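Local atomic coordinates of Pcza361.24 (Amycolatopsis orientalis, PDB entry 3G2M), a protein that probably transfers a methyl group from S-adenosyl-L-methionine to a nitrogen of glycopeptide antibiotics or their precursors during their biosynthesis. Residues K185-E197 with R250-V262. Residues are numbered along the deposited sequence; the frame is centred on the assembly and turned at random.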
loop_
_atom_site.group_PDB
_atom_site.type_symbol
_atom_site.label_atom_id
_atom_site.label_comp_id
_atom_site.label_asym_id
_atom_site.label_seq_id
_atom_site.Cartn_x
_atom_site.Cartn_y
_atom_site.Cartn_z
ATOM N N LYS A 185 1.077 -24.843 -10.518
ATOM C CA LYS A 185 0.328 -23.912 -9.674
ATOM C C LYS A 185 1.169 -23.027 -8.747
ATOM O O LYS A 185 2.224 -23.432 -8.237
ATOM C CB LYS A 185 -0.824 -24.601 -8.924
ATOM C CG LYS A 185 -0.465 -25.789 -8.048
ATOM C CD LYS A 185 -1.715 -26.664 -7.786
ATOM C CE LYS A 185 -2.930 -25.829 -7.344
ATOM N NZ LYS A 185 -4.190 -26.638 -7.290
ATOM N N PHE A 186 0.680 -21.802 -8.575
ATOM C CA PHE A 186 1.264 -20.806 -7.692
ATOM C C PHE A 186 0.367 -20.711 -6.465
ATOM O O PHE A 186 -0.803 -20.348 -6.573
ATOM C CB PHE A 186 1.340 -19.456 -8.425
ATOM C CG PHE A 186 1.991 -18.347 -7.632
ATOM C CD1 PHE A 186 2.888 -18.619 -6.594
ATOM C CD2 PHE A 186 1.737 -17.013 -7.964
ATOM C CE1 PHE A 186 3.490 -17.588 -5.880
ATOM C CE2 PHE A 186 2.348 -15.971 -7.260
ATOM C CZ PHE A 186 3.216 -16.254 -6.219
ATOM N N LEU A 187 0.911 -21.067 -5.306
ATOM C CA LEU A 187 0.144 -21.041 -4.061
ATOM C C LEU A 187 0.651 -19.940 -3.161
ATOM O O LEU A 187 1.858 -19.805 -2.960
ATOM C CB LEU A 187 0.238 -22.378 -3.313
ATOM C CG LEU A 187 -0.356 -23.695 -3.832
ATOM C CD1 LEU A 187 -1.860 -23.656 -3.903
ATOM C CD2 LEU A 187 0.209 -24.122 -5.165
ATOM N N LEU A 188 -0.276 -19.161 -2.614
ATOM C CA LEU A 188 0.071 -18.083 -1.697
ATOM C C LEU A 188 -0.768 -18.169 -0.425
ATOM O O LEU A 188 -1.953 -18.480 -0.481
ATOM C CB LEU A 188 -0.162 -16.710 -2.350
ATOM C CG LEU A 188 0.265 -16.391 -3.785
ATOM C CD1 LEU A 188 -0.815 -16.783 -4.786
ATOM C CD2 LEU A 188 0.546 -14.885 -3.903
ATOM N N SER A 189 -0.147 -17.917 0.722
ATOM C CA SER A 189 -0.909 -17.617 1.925
ATOM C C SER A 189 -0.902 -16.109 2.116
ATOM O O SER A 189 0.082 -15.444 1.777
ATOM C CB SER A 189 -0.342 -18.323 3.150
ATOM O OG SER A 189 0.921 -17.800 3.514
ATOM N N LEU A 190 -2.008 -15.573 2.630
ATOM C CA LEU A 190 -2.164 -14.133 2.824
ATOM C C LEU A 190 -2.937 -13.887 4.101
ATOM O O LEU A 190 -4.065 -14.363 4.234
ATOM C CB LEU A 190 -2.930 -13.497 1.652
ATOM C CG LEU A 190 -2.340 -13.645 0.235
ATOM C CD1 LEU A 190 -3.370 -13.313 -0.836
ATOM C CD2 LEU A 190 -1.098 -12.798 0.064
ATOM N N ALA A 191 -2.336 -13.140 5.023
ATOM C CA ALA A 191 -3.013 -12.733 6.254
ATOM C C ALA A 191 -4.233 -11.861 5.942
ATOM O O ALA A 191 -4.179 -11.008 5.049
ATOM C CB ALA A 191 -2.052 -12.001 7.170
HETATM N N MSE A 192 -5.316 -12.087 6.688
HETATM C CA MSE A 192 -6.612 -11.457 6.442
HETATM C C MSE A 192 -7.079 -10.743 7.708
HETATM O O MSE A 192 -7.443 -11.386 8.695
HETATM C CB MSE A 192 -7.652 -12.503 5.989
HETATM C CG MSE A 192 -9.080 -11.963 5.722
HETATM SE SE MSE A 192 -10.404 -13.352 5.212
HETATM C CE MSE A 192 -10.435 -14.347 6.881
ATOM N N SER A 193 -7.062 -9.412 7.666
ATOM C CA SER A 193 -7.486 -8.583 8.796
ATOM C C SER A 193 -8.996 -8.630 8.971
ATOM O O SER A 193 -9.713 -9.121 8.095
ATOM C CB SER A 193 -7.068 -7.133 8.570
ATOM O OG SER A 193 -7.831 -6.559 7.524
ATOM N N GLU A 194 -9.476 -8.100 10.093
ATOM C CA GLU A 194 -10.915 -7.980 10.317
ATOM C C GLU A 194 -11.581 -7.149 9.215
ATOM O O GLU A 194 -12.622 -7.543 8.696
ATOM C CB GLU A 194 -11.222 -7.403 11.704
ATOM C CG GLU A 194 -12.660 -7.647 12.150
ATOM C CD GLU A 194 -13.009 -6.998 13.483
ATOM O OE1 GLU A 194 -12.093 -6.725 14.296
ATOM O OE2 GLU A 194 -14.215 -6.764 13.717
ATOM N N ALA A 195 -10.966 -6.022 8.846
ATOM C CA ALA A 195 -11.488 -5.156 7.779
ATOM C C ALA A 195 -11.492 -5.842 6.421
ATOM O O ALA A 195 -12.406 -5.635 5.625
ATOM C CB ALA A 195 -10.708 -3.842 7.705
ATOM N N ALA A 196 -10.470 -6.658 6.164
ATOM C CA ALA A 196 -10.378 -7.416 4.920
ATOM C C ALA A 196 -11.397 -8.551 4.877
ATOM O O ALA A 196 -11.899 -8.897 3.810
ATOM C CB ALA A 196 -8.974 -7.954 4.722
ATOM N N GLU A 197 -11.697 -9.124 6.040
ATOM C CA GLU A 197 -12.637 -10.231 6.139
ATOM C C GLU A 197 -14.098 -9.778 5.997
ATOM O O GLU A 197 -14.911 -10.481 5.390
ATOM C CB GLU A 197 -12.428 -10.981 7.454
ATOM C CG GLU A 197 -13.399 -12.130 7.684
ATOM C CD GLU A 197 -13.244 -12.766 9.046
ATOM O OE1 GLU A 197 -13.679 -13.927 9.203
ATOM O OE2 GLU A 197 -12.686 -12.112 9.956
ATOM N N ARG A 250 3.419 -3.625 6.174
ATOM C CA ARG A 250 2.375 -3.688 5.170
ATOM C C ARG A 250 1.468 -4.875 5.443
ATOM O O ARG A 250 1.947 -5.965 5.771
ATOM C CB ARG A 250 3.014 -3.843 3.787
ATOM C CG ARG A 250 2.032 -4.037 2.635
ATOM C CD ARG A 250 2.769 -4.222 1.312
ATOM N NE ARG A 250 3.464 -3.007 0.888
ATOM C CZ ARG A 250 4.765 -2.768 1.048
ATOM N NH1 ARG A 250 5.558 -3.654 1.641
ATOM N NH2 ARG A 250 5.278 -1.629 0.603
ATOM N N LEU A 251 0.162 -4.655 5.320
ATOM C CA LEU A 251 -0.796 -5.753 5.331
ATOM C C LEU A 251 -1.779 -5.580 4.188
ATOM O O LEU A 251 -2.667 -4.727 4.238
ATOM C CB LEU A 251 -1.522 -5.877 6.684
ATOM C CG LEU A 251 -2.386 -7.138 6.869
ATOM C CD1 LEU A 251 -1.534 -8.405 6.844
ATOM C CD2 LEU A 251 -3.179 -7.081 8.151
ATOM N N LEU A 252 -1.602 -6.392 3.152
ATOM C CA LEU A 252 -2.479 -6.347 2.003
ATOM C C LEU A 252 -3.726 -7.185 2.266
ATOM O O LEU A 252 -3.661 -8.259 2.897
ATOM C CB LEU A 252 -1.754 -6.861 0.752
ATOM C CG LEU A 252 -0.545 -6.065 0.248
ATOM C CD1 LEU A 252 0.430 -6.973 -0.501
ATOM C CD2 LEU A 252 -0.995 -4.900 -0.619
ATOM N N ALA A 253 -4.860 -6.692 1.783
ATOM C CA ALA A 253 -6.084 -7.480 1.768
ATOM C C ALA A 253 -5.897 -8.627 0.773
ATOM O O ALA A 253 -5.382 -8.401 -0.319
ATOM C CB ALA A 253 -7.272 -6.591 1.363
ATOM N N PRO A 254 -6.270 -9.875 1.153
ATOM C CA PRO A 254 -6.189 -10.992 0.196
ATOM C C PRO A 254 -6.848 -10.701 -1.156
ATOM O O PRO A 254 -6.303 -11.076 -2.195
ATOM C CB PRO A 254 -6.921 -12.132 0.929
ATOM C CG PRO A 254 -6.667 -11.825 2.384
ATOM C CD PRO A 254 -6.739 -10.324 2.479
ATOM N N ASP A 255 -7.992 -10.016 -1.149
ATOM C CA ASP A 255 -8.701 -9.690 -2.396
ATOM C C ASP A 255 -7.907 -8.728 -3.290
ATOM O O ASP A 255 -8.033 -8.779 -4.517
ATOM C CB ASP A 255 -10.107 -9.128 -2.119
ATOM C CG ASP A 255 -11.095 -10.200 -1.634
ATOM O OD1 ASP A 255 -10.869 -11.404 -1.881
ATOM O OD2 ASP A 255 -12.103 -9.833 -0.995
ATOM N N GLN A 256 -7.092 -7.865 -2.680
ATOM C CA GLN A 256 -6.197 -6.968 -3.430
ATOM C C GLN A 256 -5.104 -7.753 -4.182
ATOM O O GLN A 256 -4.850 -7.498 -5.360
ATOM C CB GLN A 256 -5.565 -5.905 -2.510
ATOM C CG GLN A 256 -4.428 -5.069 -3.156
ATOM C CD GLN A 256 -4.914 -4.155 -4.281
ATOM O OE1 GLN A 256 -6.062 -3.723 -4.290
ATOM N NE2 GLN A 256 -4.031 -3.850 -5.222
ATOM N N VAL A 257 -4.465 -8.698 -3.498
ATOM C CA VAL A 257 -3.467 -9.571 -4.139
ATOM C C VAL A 257 -4.114 -10.404 -5.251
ATOM O O VAL A 257 -3.528 -10.578 -6.319
ATOM C CB VAL A 257 -2.744 -10.491 -3.118
ATOM C CG1 VAL A 257 -1.790 -11.483 -3.825
ATOM C CG2 VAL A 257 -1.985 -9.662 -2.089
ATOM N N VAL A 258 -5.322 -10.909 -5.002
ATOM C CA VAL A 258 -6.086 -11.597 -6.054
ATOM C C VAL A 258 -6.274 -10.702 -7.298
ATOM O O VAL A 258 -5.992 -11.141 -8.416
ATOM C CB VAL A 258 -7.447 -12.149 -5.541
ATOM C CG1 VAL A 258 -8.342 -12.560 -6.702
ATOM C CG2 VAL A 258 -7.222 -13.337 -4.606
ATOM N N ARG A 259 -6.723 -9.458 -7.100
ATOM C CA ARG A 259 -6.895 -8.503 -8.221
ATOM C C ARG A 259 -5.587 -8.295 -8.996
ATOM O O ARG A 259 -5.583 -8.223 -10.231
ATOM C CB ARG A 259 -7.451 -7.154 -7.737
ATOM C CG ARG A 259 -8.892 -7.216 -7.208
ATOM C CD ARG A 259 -9.471 -5.831 -6.903
ATOM N NE ARG A 259 -8.898 -5.193 -5.712
ATOM C CZ ARG A 259 -9.383 -5.314 -4.475
ATOM N NH1 ARG A 259 -10.459 -6.057 -4.232
ATOM N NH2 ARG A 259 -8.789 -4.678 -3.471
ATOM N N GLU A 260 -4.479 -8.206 -8.259
ATOM C CA GLU A 260 -3.161 -8.035 -8.864
ATOM C C GLU A 260 -2.717 -9.270 -9.652
ATOM O O GLU A 260 -2.151 -9.146 -10.744
ATOM C CB GLU A 260 -2.119 -7.694 -7.789
ATOM C CG GLU A 260 -2.295 -6.319 -7.153
ATOM C CD GLU A 260 -1.269 -6.034 -6.067
ATOM O OE1 GLU A 260 -0.247 -6.753 -6.006
ATOM O OE2 GLU A 260 -1.487 -5.087 -5.280
ATOM N N LEU A 261 -2.960 -10.453 -9.089
ATOM C CA LEU A 261 -2.658 -11.705 -9.778
ATOM C C LEU A 261 -3.388 -11.792 -11.122
ATOM O O LEU A 261 -2.779 -12.116 -12.143
ATOM C CB LEU A 261 -3.001 -12.904 -8.892
ATOM C CG LEU A 261 -2.024 -13.171 -7.745
ATOM C CD1 LEU A 261 -2.668 -14.098 -6.721
ATOM C CD2 LEU A 261 -0.728 -13.767 -8.289
ATOM N N VAL A 262 -4.683 -11.489 -11.113
ATOM C CA VAL A 262 -5.480 -11.456 -12.345
ATOM C C VAL A 262 -4.907 -10.449 -13.351
ATOM O O VAL A 262 -4.672 -10.789 -14.516
ATOM C CB VAL A 262 -6.984 -11.185 -12.058
ATOM C CG1 VAL A 262 -7.781 -11.066 -13.358
ATOM C CG2 VAL A 262 -7.569 -12.298 -11.192
HETATM O O HOH W 1 -1.883 -10.145 3.344
HETATM O O HOH W 2 -9.631 -9.378 1.250
#
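L190 is the bump that enters the first turn of helix 254-262: its CD1 lies 3.7 Å from V257 CB and about as close to P254 CA, while CD2 rests on V257 CG2, so the forked end fills the hollow between residues one turn apart. With chi1 at -59°, CG stands anti to the carbonyl carbon and the fork points at the helix. Two residues earlier in the strand, L188 sits over the gap between V257 and L261, its CD1 meeting L261 CD1 tip to tip at 3.8 Å. The other branch of L261, CD2, comes obliquely to the F186 ring at CE2 (3.9 Å), and L188 CG lies over one face of that ring, displaced toward its rim. Strand and helix axes pass 9.1 Å apart at 142°, roughly antiparallel. At the last strand residue, A191 CB abuts L251 CD1 at 3.6 Å; past the strand end, the CG-CD edge of P254 packs under M192 CB and A196 CB. No direct hydrogen bond crosses; instead one water donates to both A191 O (3.0 Å) and L252 O, bridging two carbonyls. S193 N-caps helix 194-197, its OG accepting from A196 N at 3.0 Å and also bonded to E226. Strand 184-191 lies inside the seven-stranded sheet, and F186, L188 and L190 seat helix 254-263 on one face; strand order 3-2-1-4-5-7-6 with antiparallel 284-290 marks the Rossmann-like class I methyltransferase fold.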